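Aac(6')-Ih protein (Acinetobacter baumannii, PDB 4E8O) probably transfers an acetyl group from acetyl coenzyme A to the 6'-amino group of aminoglycoside antibiotics, a modification that confers bacterial resistance. Local coordinates at residues T70-R84 / P95-Y108. Sequence-based numbering, arbitrary orientation.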
loop_
_atom_site.group_PDB
_atom_site.type_symbol
_atom_site.label_atom_id
_atom_site.label_comp_id
_atom_site.label_asym_id
_atom_site.label_seq_id
_atom_site.Cartn_x
_atom_site.Cartn_y
_atom_site.Cartn_z
ATOM N N THR B 70 8.596 -19.282 -25.697
ATOM C CA THR B 70 9.206 -20.553 -26.066
ATOM C C THR B 70 9.995 -20.378 -27.358
ATOM O O THR B 70 10.207 -19.253 -27.818
ATOM C CB THR B 70 8.147 -21.656 -26.263
ATOM O OG1 THR B 70 7.332 -21.343 -27.399
ATOM C CG2 THR B 70 7.262 -21.771 -25.036
ATOM N N ASP B 71 10.432 -21.497 -27.927
ATOM C CA ASP B 71 11.088 -21.522 -29.228
ATOM C C ASP B 71 10.109 -21.102 -30.302
ATOM O O ASP B 71 10.448 -20.368 -31.234
ATOM C CB ASP B 71 11.544 -22.944 -29.538
ATOM C CG ASP B 71 12.426 -23.511 -28.462
ATOM O OD1 ASP B 71 13.340 -22.782 -28.031
ATOM O OD2 ASP B 71 12.205 -24.668 -28.042
ATOM N N THR B 72 8.882 -21.585 -30.154
ATOM C CA THR B 72 7.834 -21.402 -31.148
ATOM C C THR B 72 7.140 -20.050 -30.992
ATOM O O THR B 72 6.050 -19.835 -31.531
ATOM C CB THR B 72 6.795 -22.541 -31.059
ATOM O OG1 THR B 72 5.515 -21.999 -30.719
ATOM C CG2 THR B 72 7.206 -23.559 -29.997
ATOM N N GLN B 73 7.791 -19.148 -30.261
ATOM C CA GLN B 73 7.268 -17.811 -29.982
ATOM C C GLN B 73 5.918 -17.830 -29.277
ATOM O O GLN B 73 5.082 -16.959 -29.519
ATOM C CB GLN B 73 7.167 -16.965 -31.258
ATOM C CG GLN B 73 8.463 -16.316 -31.713
ATOM C CD GLN B 73 8.220 -15.224 -32.744
ATOM O OE1 GLN B 73 7.095 -15.039 -33.214
ATOM N NE2 GLN B 73 9.271 -14.491 -33.093
ATOM N N GLN B 74 5.698 -18.816 -28.414
ATOM C CA GLN B 74 4.498 -18.820 -27.585
ATOM C C GLN B 74 4.769 -18.105 -26.266
ATOM O O GLN B 74 5.701 -18.458 -25.542
ATOM C CB GLN B 74 4.007 -20.245 -27.309
ATOM C CG GLN B 74 3.604 -21.029 -28.547
ATOM C CD GLN B 74 2.573 -20.312 -29.397
ATOM O OE1 GLN B 74 2.818 -20.010 -30.566
ATOM N NE2 GLN B 74 1.410 -20.045 -28.817
ATOM N N ALA B 75 3.962 -17.094 -25.957
ATOM C CA ALA B 75 4.071 -16.415 -24.673
ATOM C C ALA B 75 3.417 -17.283 -23.608
ATOM O O ALA B 75 2.209 -17.535 -23.663
ATOM C CB ALA B 75 3.411 -15.051 -24.729
ATOM N N ILE B 76 4.213 -17.745 -22.644
ATOM C CA ILE B 76 3.723 -18.697 -21.649
ATOM C C ILE B 76 3.722 -18.159 -20.220
ATOM O O ILE B 76 3.218 -18.819 -19.310
ATOM C CB ILE B 76 4.475 -20.063 -21.725
ATOM C CG1 ILE B 76 5.997 -19.878 -21.658
ATOM C CG2 ILE B 76 4.091 -20.813 -22.990
ATOM C CD1 ILE B 76 6.568 -19.798 -20.245
ATOM N N ALA B 77 4.288 -16.968 -20.025
ATOM C CA ALA B 77 4.336 -16.343 -18.704
ATOM C C ALA B 77 4.521 -14.832 -18.794
ATOM O O ALA B 77 5.084 -14.328 -19.769
ATOM C CB ALA B 77 5.446 -16.957 -17.862
ATOM N N MET B 78 4.055 -14.117 -17.772
ATOM C CA MET B 78 4.217 -12.665 -17.695
ATOM C C MET B 78 4.437 -12.229 -16.255
ATOM O O MET B 78 4.014 -12.914 -15.324
ATOM C CB MET B 78 2.982 -11.946 -18.240
ATOM C CG MET B 78 1.686 -12.348 -17.553
ATOM S SD MET B 78 0.431 -11.046 -17.545
ATOM C CE MET B 78 0.907 -10.141 -16.075
ATOM N N LEU B 79 5.091 -11.083 -16.083
ATOM C CA LEU B 79 5.277 -10.477 -14.771
ATOM C C LEU B 79 5.144 -8.966 -14.905
ATOM O O LEU B 79 5.555 -8.383 -15.914
ATOM C CB LEU B 79 6.659 -10.827 -14.207
ATOM C CG LEU B 79 7.064 -10.202 -12.866
ATOM C CD1 LEU B 79 7.994 -11.126 -12.107
ATOM C CD2 LEU B 79 7.738 -8.856 -13.066
ATOM N N GLU B 80 4.576 -8.332 -13.886
ATOM C CA GLU B 80 4.561 -6.881 -13.814
ATOM C C GLU B 80 5.068 -6.465 -12.441
ATOM O O GLU B 80 4.718 -7.076 -11.434
ATOM C CB GLU B 80 3.148 -6.335 -14.079
ATOM C CG GLU B 80 2.583 -6.759 -15.436
ATOM C CD GLU B 80 1.220 -6.164 -15.745
ATOM O OE1 GLU B 80 0.839 -5.140 -15.128
ATOM O OE2 GLU B 80 0.523 -6.723 -16.622
ATOM N N ALA B 81 5.900 -5.434 -12.392
ATOM C CA ALA B 81 6.418 -4.970 -11.113
ATOM C C ALA B 81 6.536 -3.464 -11.141
ATOM O O ALA B 81 6.511 -2.854 -12.214
ATOM C CB ALA B 81 7.767 -5.612 -10.804
ATOM N N SER B 82 6.663 -2.862 -9.962
ATOM C CA SER B 82 6.816 -1.418 -9.870
ATOM C C SER B 82 7.821 -1.057 -8.793
ATOM O O SER B 82 8.176 -1.891 -7.953
ATOM C CB SER B 82 5.479 -0.762 -9.542
ATOM O OG SER B 82 4.969 -1.233 -8.306
ATOM N N ILE B 83 8.292 0.186 -8.833
ATOM C CA ILE B 83 9.060 0.748 -7.735
ATOM C C ILE B 83 8.106 1.635 -6.941
ATOM O O ILE B 83 7.445 2.502 -7.518
ATOM C CB ILE B 83 10.244 1.598 -8.231
ATOM C CG1 ILE B 83 11.123 0.802 -9.206
ATOM C CG2 ILE B 83 11.053 2.106 -7.048
ATOM C CD1 ILE B 83 11.777 -0.435 -8.600
ATOM N N ARG B 84 8.024 1.415 -5.630
ATOM C CA ARG B 84 7.091 2.155 -4.776
ATOM C C ARG B 84 7.846 3.096 -3.856
ATOM O O ARG B 84 8.817 2.686 -3.217
ATOM C CB ARG B 84 6.268 1.193 -3.917
ATOM C CG ARG B 84 5.440 0.186 -4.689
ATOM C CD ARG B 84 4.409 0.866 -5.564
ATOM N NE ARG B 84 3.392 -0.074 -6.035
ATOM C CZ ARG B 84 2.283 -0.370 -5.362
ATOM N NH1 ARG B 84 2.042 0.201 -4.184
ATOM N NH2 ARG B 84 1.411 -1.231 -5.866
ATOM N N PRO B 95 12.850 3.592 -1.448
ATOM C CA PRO B 95 11.791 2.844 -2.141
ATOM C C PRO B 95 11.966 1.327 -2.061
ATOM O O PRO B 95 12.998 0.855 -1.581
ATOM C CB PRO B 95 11.935 3.311 -3.595
ATOM C CG PRO B 95 13.385 3.651 -3.734
ATOM C CD PRO B 95 13.813 4.195 -2.392
ATOM N N VAL B 96 10.950 0.586 -2.500
ATOM C CA VAL B 96 11.011 -0.872 -2.574
ATOM C C VAL B 96 10.445 -1.334 -3.913
ATOM O O VAL B 96 9.624 -0.639 -4.516
ATOM C CB VAL B 96 10.188 -1.549 -1.444
ATOM C CG1 VAL B 96 10.728 -1.180 -0.075
ATOM C CG2 VAL B 96 8.709 -1.174 -1.552
ATOM N N ALA B 97 10.871 -2.504 -4.381
ATOM C CA ALA B 97 10.257 -3.091 -5.568
ATOM C C ALA B 97 8.955 -3.731 -5.121
ATOM O O ALA B 97 8.822 -4.106 -3.960
ATOM C CB ALA B 97 11.167 -4.123 -6.188
ATOM N N PHE B 98 7.985 -3.851 -6.020
ATOM C CA PHE B 98 6.720 -4.477 -5.648
ATOM C C PHE B 98 6.192 -5.339 -6.783
ATOM O O PHE B 98 6.147 -4.892 -7.932
ATOM C CB PHE B 98 5.691 -3.415 -5.237
ATOM C CG PHE B 98 4.410 -3.985 -4.679
ATOM C CD1 PHE B 98 4.248 -4.166 -3.312
ATOM C CD2 PHE B 98 3.360 -4.317 -5.521
ATOM C CE1 PHE B 98 3.068 -4.683 -2.798
ATOM C CE2 PHE B 98 2.175 -4.833 -5.017
ATOM C CZ PHE B 98 2.028 -5.017 -3.652
ATOM N N LEU B 99 5.805 -6.573 -6.460
ATOM C CA LEU B 99 5.278 -7.501 -7.456
ATOM C C LEU B 99 3.803 -7.218 -7.693
ATOM O O LEU B 99 2.970 -7.445 -6.811
ATOM C CB LEU B 99 5.462 -8.955 -7.000
ATOM C CG LEU B 99 5.116 -10.010 -8.050
ATOM C CD1 LEU B 99 6.058 -9.873 -9.223
ATOM C CD2 LEU B 99 5.173 -11.422 -7.478
ATOM N N GLU B 100 3.479 -6.714 -8.880
ATOM C CA GLU B 100 2.103 -6.366 -9.187
ATOM C C GLU B 100 1.345 -7.586 -9.676
ATOM O O GLU B 100 0.165 -7.750 -9.369
ATOM C CB GLU B 100 2.051 -5.254 -10.234
ATOM C CG GLU B 100 2.808 -3.992 -9.839
ATOM C CD GLU B 100 2.017 -3.095 -8.914
ATOM O OE1 GLU B 100 0.834 -3.393 -8.657
ATOM O OE2 GLU B 100 2.577 -2.079 -8.443
ATOM N N GLY B 101 2.022 -8.446 -10.431
ATOM C CA GLY B 101 1.377 -9.627 -10.961
ATOM C C GLY B 101 2.350 -10.576 -11.618
ATOM O O GLY B 101 3.307 -10.156 -12.272
ATOM N N ILE B 102 2.100 -11.866 -11.441
ATOM C CA ILE B 102 2.872 -12.882 -12.127
ATOM C C ILE B 102 1.916 -13.983 -12.559
ATOM O O ILE B 102 0.979 -14.327 -11.832
ATOM C CB ILE B 102 4.002 -13.431 -11.229
ATOM C CG1 ILE B 102 4.874 -14.427 -12.000
ATOM C CG2 ILE B 102 3.431 -14.024 -9.942
ATOM C CD1 ILE B 102 6.049 -14.958 -11.203
ATOM N N PHE B 103 2.123 -14.513 -13.758
ATOM C CA PHE B 103 1.290 -15.601 -14.237
ATOM C C PHE B 103 2.087 -16.515 -15.142
ATOM O O PHE B 103 2.691 -16.060 -16.109
ATOM C CB PHE B 103 0.074 -15.072 -14.996
ATOM C CG PHE B 103 -0.697 -16.144 -15.706
ATOM C CD1 PHE B 103 -1.570 -16.964 -15.010
ATOM C CD2 PHE B 103 -0.536 -16.342 -17.068
ATOM C CE1 PHE B 103 -2.276 -17.962 -15.661
ATOM C CE2 PHE B 103 -1.234 -17.331 -17.725
ATOM C CZ PHE B 103 -2.109 -18.144 -17.021
ATOM N N VAL B 104 2.085 -17.801 -14.820
ATOM C CA VAL B 104 2.708 -18.813 -15.658
ATOM C C VAL B 104 1.643 -19.839 -16.015
ATOM O O VAL B 104 0.857 -20.240 -15.153
ATOM C CB VAL B 104 3.859 -19.521 -14.920
ATOM C CG1 VAL B 104 4.556 -20.509 -15.841
ATOM C CG2 VAL B 104 4.856 -18.505 -14.378
ATOM N N LEU B 105 1.596 -20.244 -17.283
ATOM C CA LEU B 105 0.714 -21.334 -17.696
ATOM C C LEU B 105 1.083 -22.595 -16.924
ATOM O O LEU B 105 2.269 -22.884 -16.754
ATOM C CB LEU B 105 0.822 -21.576 -19.203
ATOM C CG LEU B 105 0.208 -20.482 -20.076
ATOM C CD1 LEU B 105 0.479 -20.733 -21.549
ATOM C CD2 LEU B 105 -1.277 -20.411 -19.818
ATOM N N PRO B 106 0.071 -23.342 -16.446
ATOM C CA PRO B 106 0.266 -24.501 -15.564
ATOM C C PRO B 106 1.325 -25.480 -16.064
ATOM O O PRO B 106 2.142 -25.937 -15.265
ATOM C CB PRO B 106 -1.108 -25.172 -15.567
ATOM C CG PRO B 106 -2.062 -24.054 -15.797
ATOM C CD PRO B 106 -1.357 -23.123 -16.752
ATOM N N GLU B 107 1.316 -25.783 -17.360
ATOM C CA GLU B 107 2.280 -26.709 -17.954
ATOM C C GLU B 107 3.743 -26.273 -17.770
ATOM O O GLU B 107 4.661 -27.079 -17.942
ATOM C CB GLU B 107 1.976 -26.909 -19.448
ATOM C CG GLU B 107 0.623 -27.565 -19.760
ATOM C CD GLU B 107 -0.557 -26.607 -19.647
ATOM O OE1 GLU B 107 -0.357 -25.382 -19.791
ATOM O OE2 GLU B 107 -1.691 -27.083 -19.418
ATOM N N TYR B 108 3.949 -25.007 -17.406
ATOM C CA TYR B 108 5.289 -24.415 -17.360
ATOM C C TYR B 108 5.779 -24.024 -15.957
ATOM O O TYR B 108 6.848 -23.429 -15.817
ATOM C CB TYR B 108 5.358 -23.203 -18.305
ATOM C CG TYR B 108 5.245 -23.572 -19.769
ATOM C CD1 TYR B 108 6.379 -23.768 -20.543
ATOM C CD2 TYR B 108 4.007 -23.734 -20.370
ATOM C CE1 TYR B 108 6.282 -24.110 -21.876
ATOM C CE2 TYR B 108 3.900 -24.082 -21.702
ATOM C CZ TYR B 108 5.040 -24.265 -22.448
ATOM O OH TYR B 108 4.941 -24.609 -23.777
#
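A classic beta bulge interrupts the antiparallel hairpin of strands 75-84 and 96-104 where E100 and G101 both face E80. The carbonyl oxygen E80 O takes two bonds from one face of its plane, at 2.9 Å from E100 N and 3.2 Å from G101 N. This hairpin forms the middle of the GNAT acetyltransferase sheet, with strand 63-69 beside 75-84 and strand 132-138 beside 96-104. The extra residue turns the E100 side chain toward strand 75-84. Its chain, bent at chi2 (-81°), brings OE2 to S82 and R84, and this single oxygen accepts three bonds. S82 OG donates at 2.5 Å to the anti lone pair of E100 OE2, while R84 grips the same oxygen side-on through NE and NH2, both bonds belonging to one salt bridge, with NH2 3.0 Å from OE2. The R84 guanidinium also lies over one face of the F98 ring in a cation-pi contact, CZ 4.4 Å from the centroid, with the planes 34° apart. On this same face the E80 carboxylate is held by R39 and W35. On the other side of the sheet L79 CD1 meets L99 CD1 at 3.7 Å, and L79 and I83 continue onto helix 113-127. Beyond the bulge regular pairing resumes as far as A77 and V104, after which L105 N donates to I76 O and Y108 closes over I76: I76 CG2 lies over one face of the ring in a CH-pi contact, 3.5 Å from Y108 CE2.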